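DNA double-strand break repair nuclease NurA (Sulfolobus solfataricus, PDB 2YGK) degrades linear DNA ends as a manganese-dependent nuclease that forms a complex with HerA, in the repair of double-strand breaks. Local coordinates at residues L178-Q183 and P246-L251; G134-K139 and F184-I189; E113-S118 and V160-I165; I68-A73 and E106-L111. One frame throughout, in Å; residues are numbered along the deposited sequence. Where two conformers were deposited one is given.

Interaction 1: L178-Q183 and P246-L251; sequences LMLLNQ and PEIEVL
I248 supplies most of the contact that the loop 246-251 makes with the helical segment 178-183, and its partners illustrate how a single branched side chain can settle a loop on a helix flank. The apolar part is made by the tip of I248, which meets a leucine methyl and the beta carbon of Q183. CG1 of I248 stands anti to the carbonyl carbon (chi1 -73°), which carries CD1 out to the helix, where it meets L180 CD2 at 3.3 Å. The same CD1 lies 3.7 Å from Q183 CB. L180 and Q183, about one turn apart on the helix, both cross the isoleucine at about a right angle, and its tip touches both.

A second kind of contact sets hydrocarbon against polar atoms. I248 CG1 packs 3.7 Å from Q183 C, and CG2 lies 4.0 Å from the amide oxygen OE1 of Q183. Farther along the loop, L251 CD2 rests 3.9 Å from the backbone oxygen Q183 O. These are van der Waals approaches; Q183 O is itself bonded to S187 OG, and the other end of the same side-chain amide, NE2, bonds to I140 O. Were I248 cut back to an alanine, L180 CD2 would probably lose its loop partner and a gap would open beside Q183 CB.

Within the loop, L251 N donates to I248 O (2.7 Å), closing the turn that presents both side chains to the helix. The loop joins strand 228-236 to strand 255-262 and extends its packing along helix 171-193 to F184 and I190, while N182, pointing away from the loop, packs against helix 104-123.

Interaction 2: G134-K139 and F184-I189; sequences GSLSKK and FLVSKI
K139 faces V186 with the base of its side chain and then turns elsewhere, so one lysine serves two surroundings. Its CB lies 4.5 Å from V186 CG2, and its backbone O is 4.4 Å from the same methyl. Beyond CB the chain bends twice: with CG beside the backbone N (chi1 -68°) and CD folded back (chi2 -82°), the middle carbons leave helix 171-193. The side chain also packs on W199 of strand 197-201. CE passes near G134, where a beta carbon would clash with it. At the tip, NZ forms a salt bridge with E116 OE1 and donates to the backbone O of D133.

V186 presents its other methyl to a second residue of the short helix: CG1 meets L136 CD1 at 4.2 Å, a loose apolar contact. The start of that helix is fixed by S135, the N-cap, whose OG accepts from K138 N (3.1 Å, 148° at the hydrogen).

D133 and D58 bind the manganese ion, and the K139 side chain is about 6 Å from it. The arrangement, a helix starting just after a metal-binding strand and packed on a longer helix, is consistent with the metal-site region of an RNase H-like fold, the clan to which the NurA domain belongs.

Interaction 3: E113-S118 and V160-I165; sequences EALELS and VDLNGI
L162 points its forked end at helix 104-123 and divides its two methyls between neighbouring residues there. CD1 meets L115 CD2 at 3.6 Å, while CD2 lies 3.9 Å from A114 CB. The fork reaches them because CG is anti to the carbonyl carbon (chi1 -80°), and the leucine comes down on the helix with one branch on each residue. A114 offers just its beta carbon, which points toward the short helix 162-166; L115 starts off to one side and bends its tip in. The L115 and L162 side chains meet at a slant, touching methyl to methyl rather than lying alongside one another.

L162 is placed by two helix-end motifs in succession. V160, with positive phi, closes helix 151-159 in a Schellman motif, and D161 then serves as N-cap of the next helix: its OD1 accepts from G164 N over 3.1 Å, a weak capping bond. The link between the two helices is thus short, a C-terminal motif followed directly by an N-cap, and the first residue after the cap turns its side chain inward to helix 104-123.

On that helix S118 bonds back to its own preceding turn, OG donating to L115 O (3.3 Å) from a direction tilted 35° out of the carbonyl plane. L162 packs in addition on L181 of helix 171-193, and A114 touches N182 of that same helix. L115 also reaches V74 and A76 of strand 70-82, which places its side chain between the sheet and helix 162-166.

Interaction 4: I68-A73 and E106-L111; sequences IGIVYA and ERISLL
I108 lies at the middle of this contact, its CD1 set 3.7 Å from Y72 CB and 4.0 Å from I70 CG2, so that one terminal methyl touches two alternate residues of the strand. CG1 of I108 is equally near to Y72 CB, and it approaches the tyrosine ring obliquely. One turn on, L111 CD2 comes within 4.0 Å of Y72 CE2, its side chain crossing the tyrosine at about a right angle. A glycine in place of I108 would probably leave I70 CG2 and Y72 CB without their helix partner and open a gap between strand and helix.

The ring is put there by the Y72 torsion: CG sits between the backbone N and the carbonyl carbon (chi1 70°), the crowded position, with I70 O in plane at the ring edge. Outside the first shell, F98 of strand 85-98 stacks on Y72, packs on I108 and L111, and takes a cation-pi contact from R107. I166 of helix 162-166 also touches Y72. Backbone bonds from I70 to F98 and from Y72 to G96 tie strand 70-82 to strand 85-98.

Strand 70-73 and helix 106-111 run nearly parallel, 18° apart, with 9.5 Å between axes. Three antiparallel strands, then helix 104-123 and strand 129-133, which lies parallel to 54-65, give the topology expected of the RNase H-like fold.

In the fold
Interactions 2, 3 and 4 are buried, whereas interaction 1 lies toward the surface, with I248 and Q183 only partly covered. The contacts pair up on two helices: interactions 1 and 2 both use helix 171-193, and interactions 3 and 4 use helix 104-123. These helices pack together, so L110 of interaction 4 meets M179 and N182 of interaction 1. Chemistry follows place. Interaction 1, where a loop meets the flank of helix 171-193, mixes a methyl contact with apolar groups set against backbone and amide atoms; interaction 3 is wholly aliphatic, and interaction 4 adds a tyrosine ring; interaction 2, nearest the manganese, adds a lysine whose tip is linked to E116 of interaction 3.

Interaction 1: L178-Q183 and P246-L251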
loop_
_atom_site.group_PDB
_atom_site.type_symbol
_atom_site.label_atom_id
_atom_site.label_comp_id
_atom_site.label_asym_id
_atom_site.label_seq_id
_atom_site.Cartn_x
_atom_site.Cartn_y
_atom_site.Cartn_z
ATOM N N LEU A 178 -1.109 14.308 13.387
ATOM C CA LEU A 178 -0.390 14.659 12.151
ATOM C C LEU A 178 -1.341 15.163 11.069
ATOM O O LEU A 178 -1.019 16.085 10.360
ATOM C CB LEU A 178 0.454 13.496 11.645
ATOM C CG LEU A 178 1.762 13.263 12.411
ATOM C CD1 LEU A 178 2.359 11.840 12.209
ATOM C CD2 LEU A 178 2.761 14.324 12.044
HETATM N N MSE A 179 -2.518 14.558 10.965
HETATM C CA MSE A 179 -3.533 15.024 10.035
HETATM C C MSE A 179 -3.888 16.478 10.328
HETATM O O MSE A 179 -3.894 17.318 9.424
HETATM C CB MSE A 179 -4.779 14.151 10.133
HETATM C CG MSE A 179 -4.593 12.790 9.515
HETATM SE SE MSE A 179 -6.161 11.681 9.670
HETATM C CE MSE A 179 -7.323 12.664 8.436
ATOM N N LEU A 180 -4.172 16.771 11.594
ATOM C CA LEU A 180 -4.464 18.142 12.017
ATOM C C LEU A 180 -3.344 19.110 11.635
ATOM O O LEU A 180 -3.596 20.148 11.020
ATOM C CB LEU A 180 -4.706 18.220 13.526
ATOM C CG LEU A 180 -6.154 18.368 13.999
ATOM C CD1 LEU A 180 -6.177 18.609 15.503
ATOM C CD2 LEU A 180 -6.886 19.511 13.289
ATOM N N LEU A 181 -2.110 18.748 11.977
ATOM C CA LEU A 181 -0.944 19.570 11.631
ATOM C C LEU A 181 -0.927 19.961 10.149
ATOM O O LEU A 181 -0.742 21.129 9.792
ATOM C CB LEU A 181 0.361 18.841 11.980
ATOM C CG LEU A 181 1.619 19.696 11.799
ATOM C CD1 LEU A 181 1.474 21.030 12.535
ATOM C CD2 LEU A 181 2.872 18.961 12.232
ATOM N N ASN A 182 -1.121 18.982 9.281
ATOM C CA ASN A 182 -1.195 19.291 7.862
ATOM C C ASN A 182 -2.315 20.294 7.519
ATOM O O ASN A 182 -2.091 21.238 6.764
ATOM C CB ASN A 182 -1.361 18.022 7.069
ATOM C CG ASN A 182 -0.200 17.096 7.234
ATOM O OD1 ASN A 182 0.863 17.502 7.669
ATOM N ND2 ASN A 182 -0.390 15.843 6.870
ATOM N N GLN A 183 -3.500 20.115 8.092
ATOM C CA GLN A 183 -4.622 21.028 7.825
ATOM C C GLN A 183 -4.294 22.455 8.266
ATOM O O GLN A 183 -4.602 23.416 7.565
ATOM C CB GLN A 183 -5.921 20.538 8.488
ATOM C CG GLN A 183 -6.536 19.308 7.808
ATOM C CD GLN A 183 -7.848 18.812 8.428
ATOM O OE1 GLN A 183 -8.251 19.211 9.529
ATOM N NE2 GLN A 183 -8.520 17.923 7.708
ATOM N N PRO A 246 -9.918 26.778 15.152
ATOM C CA PRO A 246 -9.004 27.910 15.111
ATOM C C PRO A 246 -8.828 28.472 13.680
ATOM O O PRO A 246 -9.768 29.072 13.159
ATOM C CB PRO A 246 -7.720 27.315 15.688
ATOM C CG PRO A 246 -7.752 25.916 15.228
ATOM C CD PRO A 246 -9.198 25.500 15.272
ATOM N N GLU A 247 -7.656 28.286 13.060
ATOM C CA GLU A 247 -7.377 28.764 11.686
ATOM C C GLU A 247 -7.897 27.800 10.629
ATOM O O GLU A 247 -8.342 28.220 9.569
ATOM C CB GLU A 247 -5.870 28.918 11.457
ATOM C CG GLU A 247 -5.155 29.868 12.419
ATOM C CD GLU A 247 -4.911 31.264 11.852
ATOM O OE1 GLU A 247 -5.201 31.513 10.654
ATOM O OE2 GLU A 247 -4.413 32.117 12.625
ATOM N N ILE A 248 -7.808 26.503 10.917
ATOM C CA ILE A 248 -8.333 25.470 10.035
ATOM C C ILE A 248 -9.774 25.768 9.674
ATOM O O ILE A 248 -10.155 25.666 8.511
ATOM C CB ILE A 248 -8.270 24.085 10.690
ATOM C CG1 ILE A 248 -6.826 23.589 10.725
ATOM C CG2 ILE A 248 -9.138 23.087 9.934
ATOM C CD1 ILE A 248 -6.621 22.375 11.606
ATOM N N GLU A 249 -10.577 26.140 10.671
ATOM C CA GLU A 249 -11.955 26.546 10.407
ATOM C C GLU A 249 -12.027 27.605 9.306
ATOM O O GLU A 249 -12.935 27.540 8.498
ATOM C CB GLU A 249 -12.663 26.989 11.695
ATOM C CG GLU A 249 -13.117 25.800 12.559
ATOM C CD GLU A 249 -12.706 25.917 14.022
ATOM O OE1 GLU A 249 -12.715 27.050 14.552
ATOM O OE2 GLU A 249 -12.370 24.878 14.645
ATOM N N VAL A 250 -11.045 28.516 9.223
ATOM C CA VAL A 250 -10.978 29.503 8.110
ATOM C C VAL A 250 -10.701 28.872 6.706
ATOM O O VAL A 250 -10.668 29.554 5.691
ATOM C CB VAL A 250 -9.996 30.689 8.398
ATOM C CG1 VAL A 250 -10.086 31.765 7.302
ATOM C CG2 VAL A 250 -10.299 31.335 9.743
ATOM N N LEU A 251 -10.526 27.560 6.668
ATOM C CA LEU A 251 -10.330 26.807 5.443
ATOM C C LEU A 251 -11.595 26.071 5.018
ATOM O O LEU A 251 -11.629 25.456 3.964
ATOM C CB LEU A 251 -9.225 25.795 5.704
ATOM C CG LEU A 251 -8.603 25.038 4.554
ATOM C CD1 LEU A 251 -8.002 26.011 3.543
ATOM C CD2 LEU A 251 -7.573 24.098 5.147
#

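Interaction 2: G134-K139 and F184-I189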
loop_
_atom_site.group_PDB
_atom_site.type_symbol
_atom_site.label_atom_id
_atom_site.label_comp_id
_atom_site.label_asym_id
_atom_site.label_seq_id
_atom_site.Cartn_x
_atom_site.Cartn_y
_atom_site.Cartn_z
ATOM N N GLY A 134 0.959 17.205 -5.790
ATOM C CA GLY A 134 -0.225 16.686 -5.152
ATOM C C GLY A 134 -1.403 17.643 -5.146
ATOM O O GLY A 134 -1.252 18.864 -5.180
ATOM N N SER A 135 -2.598 17.072 -5.047
ATOM C CA SER A 135 -3.830 17.861 -5.075
ATOM C C SER A 135 -4.135 18.539 -3.746
ATOM O O SER A 135 -3.744 18.046 -2.680
ATOM C CB SER A 135 -4.980 16.949 -5.381
ATOM O OG SER A 135 -4.984 15.907 -4.392
ATOM N N LEU A 136 -4.874 19.645 -3.810
ATOM C CA LEU A 136 -5.356 20.313 -2.600
ATOM C C LEU A 136 -6.144 19.322 -1.723
ATOM O O LEU A 136 -5.845 19.157 -0.568
ATOM C CB LEU A 136 -6.214 21.544 -2.971
ATOM C CG LEU A 136 -6.635 22.523 -1.863
ATOM C CD1 LEU A 136 -5.452 22.869 -0.938
ATOM C CD2 LEU A 136 -7.242 23.793 -2.442
ATOM N N SER A 137 -7.121 18.648 -2.307
ATOM C CA SER A 137 -7.974 17.698 -1.593
ATOM C C SER A 137 -7.151 16.673 -0.867
ATOM O O SER A 137 -7.427 16.404 0.271
ATOM C CB SER A 137 -8.943 16.977 -2.559
ATOM O OG SER A 137 -8.337 16.713 -3.868
ATOM N N LYS A 138 -6.127 16.110 -1.501
ATOM C CA LYS A 138 -5.367 15.052 -0.844
ATOM C C LYS A 138 -4.460 15.575 0.278
ATOM O O LYS A 138 -4.314 14.922 1.296
ATOM C CB LYS A 138 -4.609 14.153 -1.850
ATOM C CG LYS A 138 -5.424 12.851 -2.244
ATOM C CD LYS A 138 -4.906 12.126 -3.519
ATOM C CE LYS A 138 -5.981 11.195 -4.147
ATOM N NZ LYS A 138 -5.825 11.015 -5.653
ATOM N N LYS A 139 -3.866 16.748 0.090
ATOM C CA LYS A 139 -2.971 17.349 1.099
ATOM C C LYS A 139 -3.720 17.740 2.371
ATOM O O LYS A 139 -3.164 17.665 3.479
ATOM C CB LYS A 139 -2.285 18.588 0.544
ATOM C CG LYS A 139 -1.280 18.315 -0.561
ATOM C CD LYS A 139 0.071 17.891 -0.028
ATOM C CE LYS A 139 0.875 17.044 -1.029
ATOM N NZ LYS A 139 2.016 17.810 -1.606
ATOM N N PHE A 184 -3.632 22.577 9.404
ATOM C CA PHE A 184 -3.219 23.856 9.946
ATOM C C PHE A 184 -2.119 24.457 9.094
ATOM O O PHE A 184 -2.140 25.657 8.806
ATOM C CB PHE A 184 -2.761 23.676 11.388
ATOM C CG PHE A 184 -2.134 24.902 12.003
ATOM C CD1 PHE A 184 -2.917 25.975 12.425
ATOM C CD2 PHE A 184 -0.757 24.968 12.194
ATOM C CE1 PHE A 184 -2.332 27.094 13.010
ATOM C CE2 PHE A 184 -0.166 26.088 12.793
ATOM C CZ PHE A 184 -0.955 27.148 13.199
ATOM N N LEU A 185 -1.186 23.625 8.642
ATOM C CA LEU A 185 -0.140 24.065 7.717
ATOM C C LEU A 185 -0.633 24.515 6.333
ATOM O O LEU A 185 -0.153 25.517 5.787
ATOM C CB LEU A 185 0.898 22.958 7.573
ATOM C CG LEU A 185 1.734 22.814 8.827
ATOM C CD1 LEU A 185 2.601 21.578 8.718
ATOM C CD2 LEU A 185 2.588 24.068 9.086
ATOM N N VAL A 186 -1.555 23.767 5.732
ATOM C CA VAL A 186 -2.166 24.231 4.467
ATOM C C VAL A 186 -2.803 25.570 4.729
ATOM O O VAL A 186 -2.653 26.488 3.943
ATOM C CB VAL A 186 -3.255 23.287 3.955
ATOM C CG1 VAL A 186 -4.075 23.945 2.881
ATOM C CG2 VAL A 186 -2.624 21.994 3.448
ATOM N N SER A 187 -3.499 25.679 5.852
ATOM C CA SER A 187 -4.245 26.905 6.141
ATOM C C SER A 187 -3.374 28.145 6.231
ATOM O O SER A 187 -3.807 29.218 5.832
ATOM C CB SER A 187 -5.039 26.768 7.436
ATOM O OG SER A 187 -6.034 25.789 7.253
ATOM N N LYS A 188 -2.162 28.000 6.757
ATOM C CA LYS A 188 -1.237 29.116 6.823
ATOM C C LYS A 188 -0.762 29.484 5.423
ATOM O O LYS A 188 -0.664 30.655 5.083
ATOM C CB LYS A 188 -0.056 28.803 7.742
ATOM C CG LYS A 188 -0.505 28.585 9.201
ATOM C CD LYS A 188 0.244 29.474 10.224
ATOM C CE LYS A 188 -0.089 30.976 10.078
ATOM N NZ LYS A 188 -1.294 31.409 10.856
ATOM N N ILE A 189 -0.493 28.465 4.611
ATOM C CA ILE A 189 -0.005 28.663 3.254
ATOM C C ILE A 189 -1.028 29.447 2.408
ATOM O O ILE A 189 -0.684 30.399 1.742
ATOM C CB ILE A 189 0.351 27.334 2.617
ATOM C CG1 ILE A 189 1.545 26.716 3.351
ATOM C CG2 ILE A 189 0.702 27.512 1.162
ATOM C CD1 ILE A 189 1.764 25.205 3.054
#

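Interaction 3: E113-S118 and V160-I165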
loop_
_atom_site.group_PDB
_atom_site.type_symbol
_atom_site.label_atom_id
_atom_site.label_comp_id
_atom_site.label_asym_id
_atom_site.label_seq_id
_atom_site.Cartn_x
_atom_site.Cartn_y
_atom_site.Cartn_z
ATOM N N GLU A 113 4.482 14.806 4.476
ATOM C CA GLU A 113 3.666 15.925 4.047
ATOM C C GLU A 113 3.907 17.170 4.942
ATOM O O GLU A 113 4.112 18.273 4.453
ATOM C CB GLU A 113 2.192 15.476 3.948
ATOM C CG GLU A 113 1.826 14.851 2.483
ATOM C CD GLU A 113 1.121 13.430 2.477
ATOM O OE1 GLU A 113 0.572 13.005 3.532
ATOM O OE2 GLU A 113 1.110 12.755 1.395
ATOM N N ALA A 114 3.977 16.966 6.250
ATOM C CA ALA A 114 4.374 18.008 7.182
ATOM C C ALA A 114 5.634 18.776 6.762
ATOM O O ALA A 114 5.645 20.006 6.832
ATOM C CB ALA A 114 4.560 17.419 8.547
ATOM N N LEU A 115 6.679 18.087 6.321
ATOM C CA LEU A 115 7.946 18.744 6.002
ATOM C C LEU A 115 7.836 19.531 4.703
ATOM O O LEU A 115 8.402 20.635 4.578
ATOM C CB LEU A 115 9.091 17.743 5.896
ATOM C CG LEU A 115 9.493 17.015 7.186
ATOM C CD1 LEU A 115 10.579 15.977 6.864
ATOM C CD2 LEU A 115 9.969 17.964 8.261
ATOM N N GLU A 116 7.119 18.968 3.729
ATOM C CA GLU A 116 6.827 19.681 2.496
ATOM C C GLU A 116 6.144 20.991 2.837
ATOM O O GLU A 116 6.646 22.063 2.517
ATOM C CB GLU A 116 5.909 18.866 1.577
ATOM C CG GLU A 116 6.584 17.724 0.917
ATOM C CD GLU A 116 5.653 16.773 0.171
ATOM O OE1 GLU A 116 4.937 17.180 -0.729
ATOM O OE2 GLU A 116 5.672 15.580 0.462
ATOM N N LEU A 117 4.994 20.898 3.497
ATOM C CA LEU A 117 4.194 22.082 3.764
ATOM C C LEU A 117 4.977 23.054 4.615
ATOM O O LEU A 117 4.897 24.251 4.378
ATOM C CB LEU A 117 2.892 21.743 4.461
ATOM C CG LEU A 117 1.906 20.793 3.751
ATOM C CD1 LEU A 117 0.861 20.443 4.812
ATOM C CD2 LEU A 117 1.275 21.362 2.402
ATOM N N SER A 118 5.774 22.589 5.572
ATOM C CA SER A 118 6.559 23.589 6.293
ATOM C C SER A 118 7.664 24.244 5.442
ATOM O O SER A 118 8.026 25.360 5.697
ATOM C CB SER A 118 7.100 23.054 7.615
ATOM O OG SER A 118 8.262 22.314 7.389
ATOM N N VAL A 160 3.727 23.973 16.012
ATOM C CA VAL A 160 4.368 23.247 14.919
ATOM C C VAL A 160 5.516 22.411 15.446
ATOM O O VAL A 160 6.637 22.493 14.962
ATOM C CB VAL A 160 4.860 24.209 13.797
ATOM C CG1 VAL A 160 5.438 23.413 12.630
ATOM C CG2 VAL A 160 3.721 25.133 13.327
ATOM N N ASP A 161 5.210 21.595 16.442
ATOM C CA ASP A 161 6.223 20.820 17.147
ATOM C C ASP A 161 6.223 19.370 16.654
ATOM O O ASP A 161 5.564 18.502 17.240
ATOM C CB ASP A 161 5.949 20.903 18.657
ATOM C CG ASP A 161 7.100 20.365 19.515
ATOM O OD1 ASP A 161 8.133 19.913 18.955
ATOM O OD2 ASP A 161 6.957 20.404 20.765
ATOM N N LEU A 162 6.955 19.109 15.570
ATOM C CA LEU A 162 7.038 17.744 15.027
ATOM C C LEU A 162 7.631 16.791 16.042
ATOM O O LEU A 162 7.064 15.734 16.278
ATOM C CB LEU A 162 7.881 17.678 13.759
ATOM C CG LEU A 162 7.206 18.108 12.477
ATOM C CD1 LEU A 162 8.183 17.912 11.345
ATOM C CD2 LEU A 162 5.926 17.329 12.241
ATOM N N ASN A 163 8.768 17.170 16.629
ATOM C CA ASN A 163 9.425 16.349 17.660
ATOM C C ASN A 163 8.461 15.958 18.779
ATOM O O ASN A 163 8.541 14.851 19.311
ATOM C CB ASN A 163 10.659 17.057 18.257
ATOM C CG ASN A 163 11.884 17.006 17.339
ATOM O OD1 ASN A 163 11.812 17.363 16.156
ATOM N ND2 ASN A 163 13.021 16.577 17.890
ATOM N N GLY A 164 7.549 16.871 19.113
ATOM C CA GLY A 164 6.511 16.624 20.113
ATOM C C GLY A 164 5.444 15.628 19.680
ATOM O O GLY A 164 5.106 14.704 20.422
ATOM N N ILE A 165 4.900 15.832 18.480
ATOM C CA ILE A 165 3.841 14.978 17.948
ATOM C C ILE A 165 4.351 13.551 17.776
ATOM O O ILE A 165 3.641 12.587 18.074
ATOM C CB ILE A 165 3.288 15.529 16.609
ATOM C CG1 ILE A 165 2.486 16.809 16.849
ATOM C CG2 ILE A 165 2.408 14.502 15.917
ATOM C CD1 ILE A 165 2.145 17.571 15.586
#

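Interaction 4: I68-A73 and E106-L111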
loop_
_atom_site.group_PDB
_atom_site.type_symbol
_atom_site.label_atom_id
_atom_site.label_comp_id
_atom_site.label_asym_id
_atom_site.label_seq_id
_atom_site.Cartn_x
_atom_site.Cartn_y
_atom_site.Cartn_z
ATOM N N ILE A 68 13.130 -4.283 15.403
ATOM C CA ILE A 68 13.217 -3.092 16.258
ATOM C C ILE A 68 12.007 -2.150 16.091
ATOM O O ILE A 68 11.735 -1.327 16.954
ATOM C CB ILE A 68 14.526 -2.321 16.001
ATOM C CG1 ILE A 68 14.925 -1.462 17.198
ATOM C CG2 ILE A 68 14.422 -1.436 14.759
ATOM C CD1 ILE A 68 15.466 -2.230 18.372
ATOM N N GLY A 69 11.292 -2.288 14.970
ATOM C CA GLY A 69 10.069 -1.562 14.695
ATOM C C GLY A 69 10.060 -1.181 13.230
ATOM O O GLY A 69 10.743 -1.812 12.442
ATOM N N ILE A 70 9.317 -0.119 12.889
ATOM C CA ILE A 70 9.256 0.411 11.538
ATOM C C ILE A 70 10.336 1.459 11.356
ATOM O O ILE A 70 10.206 2.589 11.833
ATOM C CB ILE A 70 7.900 1.074 11.224
ATOM C CG1 ILE A 70 6.731 0.218 11.708
ATOM C CG2 ILE A 70 7.786 1.335 9.722
ATOM C CD1 ILE A 70 6.776 -1.186 11.174
ATOM N N VAL A 71 11.394 1.096 10.647
ATOM C CA VAL A 71 12.500 2.007 10.411
ATOM C C VAL A 71 12.165 2.877 9.223
ATOM O O VAL A 71 12.019 2.361 8.138
ATOM C CB VAL A 71 13.793 1.255 10.097
ATOM C CG1 VAL A 71 14.923 2.244 9.772
ATOM C CG2 VAL A 71 14.188 0.333 11.284
ATOM N N TYR A 72 12.056 4.191 9.429
ATOM C CA TYR A 72 11.623 5.088 8.374
ATOM C C TYR A 72 12.578 6.233 8.115
ATOM O O TYR A 72 13.426 6.575 8.926
ATOM C CB TYR A 72 10.274 5.691 8.712
ATOM C CG TYR A 72 10.354 6.674 9.847
ATOM C CD1 TYR A 72 10.213 6.256 11.169
ATOM C CD2 TYR A 72 10.608 8.007 9.607
ATOM C CE1 TYR A 72 10.289 7.161 12.218
ATOM C CE2 TYR A 72 10.685 8.911 10.635
ATOM C CZ TYR A 72 10.525 8.489 11.949
ATOM O OH TYR A 72 10.608 9.419 12.981
ATOM N N ALA A 73 12.365 6.859 6.977
ATOM C CA ALA A 73 13.133 7.994 6.566
ATOM C C ALA A 73 12.219 8.850 5.730
ATOM O O ALA A 73 11.568 8.364 4.821
ATOM C CB ALA A 73 14.323 7.539 5.769
ATOM N N GLU A 106 1.040 5.291 7.144
ATOM C CA GLU A 106 0.293 6.513 6.973
ATOM C C GLU A 106 0.948 7.647 7.801
ATOM O O GLU A 106 1.151 8.774 7.299
ATOM C CB GLU A 106 -1.169 6.285 7.362
ATOM C CG GLU A 106 -2.098 7.207 6.600
ATOM C CD GLU A 106 -3.430 7.446 7.274
ATOM O OE1 GLU A 106 -3.909 6.547 8.007
ATOM O OE2 GLU A 106 -3.991 8.554 7.041
ATOM N N ARG A 107 1.335 7.341 9.043
ATOM C CA ARG A 107 2.051 8.331 9.819
ATOM C C ARG A 107 3.317 8.766 9.095
ATOM O O ARG A 107 3.666 9.941 9.134
ATOM C CB ARG A 107 2.412 7.843 11.228
ATOM C CG ARG A 107 1.251 7.233 11.969
ATOM C CD ARG A 107 1.399 7.244 13.466
ATOM N NE ARG A 107 2.487 6.412 13.968
ATOM C CZ ARG A 107 2.476 5.094 13.982
ATOM N NH1 ARG A 107 1.430 4.427 13.491
ATOM N NH2 ARG A 107 3.530 4.451 14.467
ATOM N N ILE A 108 4.028 7.827 8.469
ATOM C CA ILE A 108 5.273 8.182 7.824
ATOM C C ILE A 108 4.951 9.194 6.731
ATOM O O ILE A 108 5.622 10.223 6.615
ATOM C CB ILE A 108 6.000 6.997 7.193
ATOM C CG1 ILE A 108 6.604 6.091 8.270
ATOM C CG2 ILE A 108 7.123 7.481 6.281
ATOM C CD1 ILE A 108 6.845 4.652 7.787
ATOM N N SER A 109 3.926 8.909 5.939
ATOM C CA SER A 109 3.620 9.785 4.830
ATOM C C SER A 109 3.112 11.141 5.301
ATOM O O SER A 109 3.430 12.143 4.698
ATOM C CB SER A 109 2.665 9.128 3.827
ATOM O OG SER A 109 1.590 8.505 4.471
ATOM N N LEU A 110 2.324 11.167 6.375
ATOM C CA LEU A 110 1.810 12.422 6.907
ATOM C C LEU A 110 2.962 13.243 7.466
ATOM O O LEU A 110 2.962 14.467 7.389
ATOM C CB LEU A 110 0.773 12.174 8.006
ATOM C CG LEU A 110 -0.565 11.685 7.457
ATOM C CD1 LEU A 110 -1.458 11.084 8.543
ATOM C CD2 LEU A 110 -1.290 12.777 6.746
ATOM N N LEU A 111 3.931 12.568 8.065
ATOM C CA LEU A 111 5.135 13.229 8.522
ATOM C C LEU A 111 5.887 13.849 7.340
ATOM O O LEU A 111 6.332 15.003 7.411
ATOM C CB LEU A 111 5.982 12.240 9.269
ATOM C CG LEU A 111 7.332 12.659 9.825
ATOM C CD1 LEU A 111 7.321 14.047 10.456
ATOM C CD2 LEU A 111 7.755 11.576 10.833
#